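Local coordinates for GDSL-like Lipase/Acylhydrolase family protein (Neisseria meningitidis, PDB 4K7J) that probably removes O-acetyl groups from peptidoglycan, as an esterase of the SGNH (GDSL-like) hydrolase family, at residues A65-T70 with V211-I216. Residues are numbered along the deposited sequence; the frame is centred on the assembly and turned at random.
Sequences AGDFFT and VSAMGI
A213 CB lies well out of the plane of the D67 carboxylate, 3.6 Å from D67 OD1. On its anti lone pair D67 OD1 accepts a short hydrogen bond, 2.5 Å, from T70 OG1. D67 OD2 takes a salt bridge from R74 and a hydrogen bond from A100 N, so both oxygens are held and the group's rotation is fixed. A65 CB sits over one face of the G215-I216 peptide, almost straight above G215 C at 3.6 Å. The backbones come close here, with A65 CA and G215 CA 3.9 Å apart. In the alpha/beta SGNH fold, 208-215 is an edge strand of the six-stranded mixed sheet, parallel to its neighbour 53-60. The last residue of short helix 62-65 and T70, in the first turn of helix 68-81, pack on it. G66 and D67 link the two helices, and D67 has positive phi (65°). T70 has OG1 between its backbone N and carbonyl carbon (chi1 40°), which puts T70 OG1 3.5 Å from A213 CB and near D67. Earlier on the strand, V211 CG1 meets T70 O at 3.7 Å. R74 also hydrogen-bonds to V211 O, joining the carboxylate to the strand backbone.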
ATOM      1  N   ALA A  65       4.165   3.170   5.066  1.00 11.55           N
ATOM      2  CA  ALA A  65       4.479   2.136   6.050  1.00 14.56           C
ATOM      3  C   ALA A  65       4.034   2.458   7.487  1.00 18.43           C
ATOM      4  O   ALA A  65       3.885   1.552   8.310  1.00 15.26           O
ATOM      5  CB  ALA A  65       5.986   1.779   6.003  1.00 11.85           C
ATOM      6  N   GLY A  66       3.818   3.738   7.783  1.00 19.14           N
ATOM      7  CA  GLY A  66       3.371   4.148   9.106  1.00 11.91           C
ATOM      8  C   GLY A  66       1.876   3.951   9.289  1.00 18.05           C
ATOM      9  O   GLY A  66       1.368   3.961  10.408  1.00 18.94           O
ATOM     10  N   ASP A  67       1.179   3.771   8.171  1.00 15.92           N
ATOM     11  CA  ASP A  67      -0.276   3.587   8.129  1.00 16.40           C
ATOM     12  C   ASP A  67      -1.088   4.800   8.595  1.00 15.77           C
ATOM     13  O   ASP A  67      -2.300   4.727   8.624  1.00 17.20           O
ATOM     14  CB  ASP A  67      -0.730   2.309   8.874  1.00 15.97           C
ATOM     15  CG  ASP A  67      -1.976   1.677   8.250  1.00 20.75           C
ATOM     16  OD1 ASP A  67      -2.229   1.916   7.042  1.00 14.65           O
ATOM     17  OD2 ASP A  67      -2.700   0.939   8.957  1.00 21.20           O
ATOM     18  N   PHE A  68      -0.451   5.918   8.948  1.00 14.56           N
ATOM     19  CA  PHE A  68      -1.244   7.099   9.339  1.00 21.39           C
ATOM     20  C   PHE A  68      -1.982   7.736   8.153  1.00 18.17           C
ATOM     21  O   PHE A  68      -3.093   8.243   8.298  1.00 19.53           O
ATOM     22  CB  PHE A  68      -0.392   8.137  10.081  1.00 18.50           C
ATOM     23  CG  PHE A  68      -0.022   7.719  11.474  1.00 20.13           C
ATOM     24  CD1 PHE A  68      -0.975   7.712  12.484  1.00 22.71           C
ATOM     25  CD2 PHE A  68       1.265   7.320  11.773  1.00 21.88           C
ATOM     26  CE1 PHE A  68      -0.639   7.323  13.776  1.00 23.93           C
ATOM     27  CE2 PHE A  68       1.605   6.920  13.059  1.00 26.47           C
ATOM     28  CZ  PHE A  68       0.656   6.929  14.060  1.00 20.82           C
ATOM     29  N   PHE A  69      -1.368   7.684   6.980  1.00 17.64           N
ATOM     30  CA  PHE A  69      -1.970   8.237   5.766  1.00 17.13           C
ATOM     31  C   PHE A  69      -3.026   7.272   5.260  1.00 16.45           C
ATOM     32  O   PHE A  69      -4.185   7.638   5.064  1.00 17.60           O
ATOM     33  CB  PHE A  69      -0.879   8.450   4.703  1.00 15.94           C
ATOM     34  CG  PHE A  69      -1.358   9.102   3.429  1.00 17.46           C
ATOM     35  CD1 PHE A  69      -1.939   8.350   2.421  1.00 15.60           C
ATOM     36  CD2 PHE A  69      -1.177  10.459   3.218  1.00 18.65           C
ATOM     37  CE1 PHE A  69      -2.348   8.948   1.235  1.00 19.52           C
ATOM     38  CE2 PHE A  69      -1.592  11.060   2.037  1.00 15.49           C
ATOM     39  CZ  PHE A  69      -2.172  10.307   1.052  1.00 18.24           C
ATOM     40  N   THR A  70      -2.632   6.023   5.058  1.00 14.88           N
ATOM     41  CA  THR A  70      -3.559   5.031   4.504  1.00 13.14           C
ATOM     42  C   THR A  70      -4.745   4.702   5.432  1.00 16.23           C
ATOM     43  O   THR A  70      -5.830   4.382   4.963  1.00 21.05           O
ATOM     44  CB  THR A  70      -2.809   3.756   4.102  1.00 18.79           C
ATOM     45  OG1 THR A  70      -1.822   3.469   5.095  1.00 15.49           O
ATOM     46  CG2 THR A  70      -2.092   3.967   2.769  1.00 15.41           C
ATOM     47  N   VAL A 211      -8.679  -0.734   2.059  1.00 22.02           N
ATOM     48  CA  VAL A 211      -7.456  -0.000   1.760  1.00 20.72           C
ATOM     49  C   VAL A 211      -6.275  -0.743   2.379  1.00 19.21           C
ATOM     50  O   VAL A 211      -6.178  -0.880   3.596  1.00 18.73           O
ATOM     51  CB  VAL A 211      -7.509   1.442   2.282  1.00 19.40           C
ATOM     52  CG1 VAL A 211      -6.168   2.128   2.040  1.00 18.36           C
ATOM     53  CG2 VAL A 211      -8.651   2.224   1.603  1.00 17.39           C
ATOM     54  N   SER A 212      -5.404  -1.260   1.524  1.00 17.94           N
ATOM     55  CA  SER A 212      -4.263  -2.053   1.965  1.00 16.81           C
ATOM     56  C   SER A 212      -2.992  -1.225   1.832  1.00 18.80           C
ATOM     57  O   SER A 212      -2.803  -0.543   0.826  1.00 17.92           O
ATOM     58  CB  SER A 212      -4.145  -3.323   1.110  1.00 21.44           C
ATOM     59  OG  SER A 212      -5.250  -4.200   1.306  1.00 16.94           O
ATOM     60  N   ALA A 213      -2.122  -1.282   2.840  1.00 17.40           N
ATOM     61  CA  ALA A 213      -0.885  -0.500   2.826  1.00 18.50           C
ATOM     62  C   ALA A 213       0.325  -1.401   2.678  1.00 17.72           C
ATOM     63  O   ALA A 213       0.581  -2.226   3.547  1.00 15.23           O
ATOM     64  CB  ALA A 213      -0.772   0.323   4.117  1.00 17.11           C
ATOM     65  N   MET A 214       1.057  -1.255   1.577  1.00 14.50           N
ATOM     66  CA  MET A 214       2.285  -2.009   1.364  1.00 13.44           C
ATOM     67  C   MET A 214       3.453  -1.046   1.321  1.00 14.13           C
ATOM     68  O   MET A 214       3.962  -0.730   0.241  1.00 11.85           O
ATOM     69  CB  MET A 214       2.254  -2.787   0.040  1.00 15.92           C
ATOM     70  CG  MET A 214       1.293  -3.935   0.000  1.00 19.96           C
ATOM     71  SD  MET A 214       1.608  -5.033  -1.394  1.00 18.31           S
ATOM     72  CE  MET A 214       0.538  -6.372  -0.890  1.00 15.91           C
ATOM     73  N   GLY A 215       3.867  -0.582   2.493  1.00 15.62           N
ATOM     74  CA  GLY A 215       4.978   0.342   2.605  1.00 13.59           C
ATOM     75  C   GLY A 215       6.250  -0.291   3.125  1.00 14.77           C
ATOM     76  O   GLY A 215       6.216  -1.265   3.878  1.00 13.20           O
ATOM     77  N   ILE A 216       7.380   0.283   2.716  1.00  9.68           N
ATOM     78  CA  ILE A 216       8.689  -0.123   3.200  1.00 14.14           C
ATOM     79  C   ILE A 216       9.494   1.131   3.509  1.00 13.81           C
ATOM     80  O   ILE A 216       9.742   1.930   2.610  1.00 14.33           O
ATOM     81  CB  ILE A 216       9.472  -0.899   2.126  1.00 13.66           C
ATOM     82  CG1 ILE A 216       8.813  -2.244   1.799  1.00 13.95           C
ATOM     83  CG2 ILE A 216      10.908  -1.120   2.601  1.00 16.15           C
ATOM     84  CD1 ILE A 216       9.129  -3.334   2.832  1.00 16.91           C
TER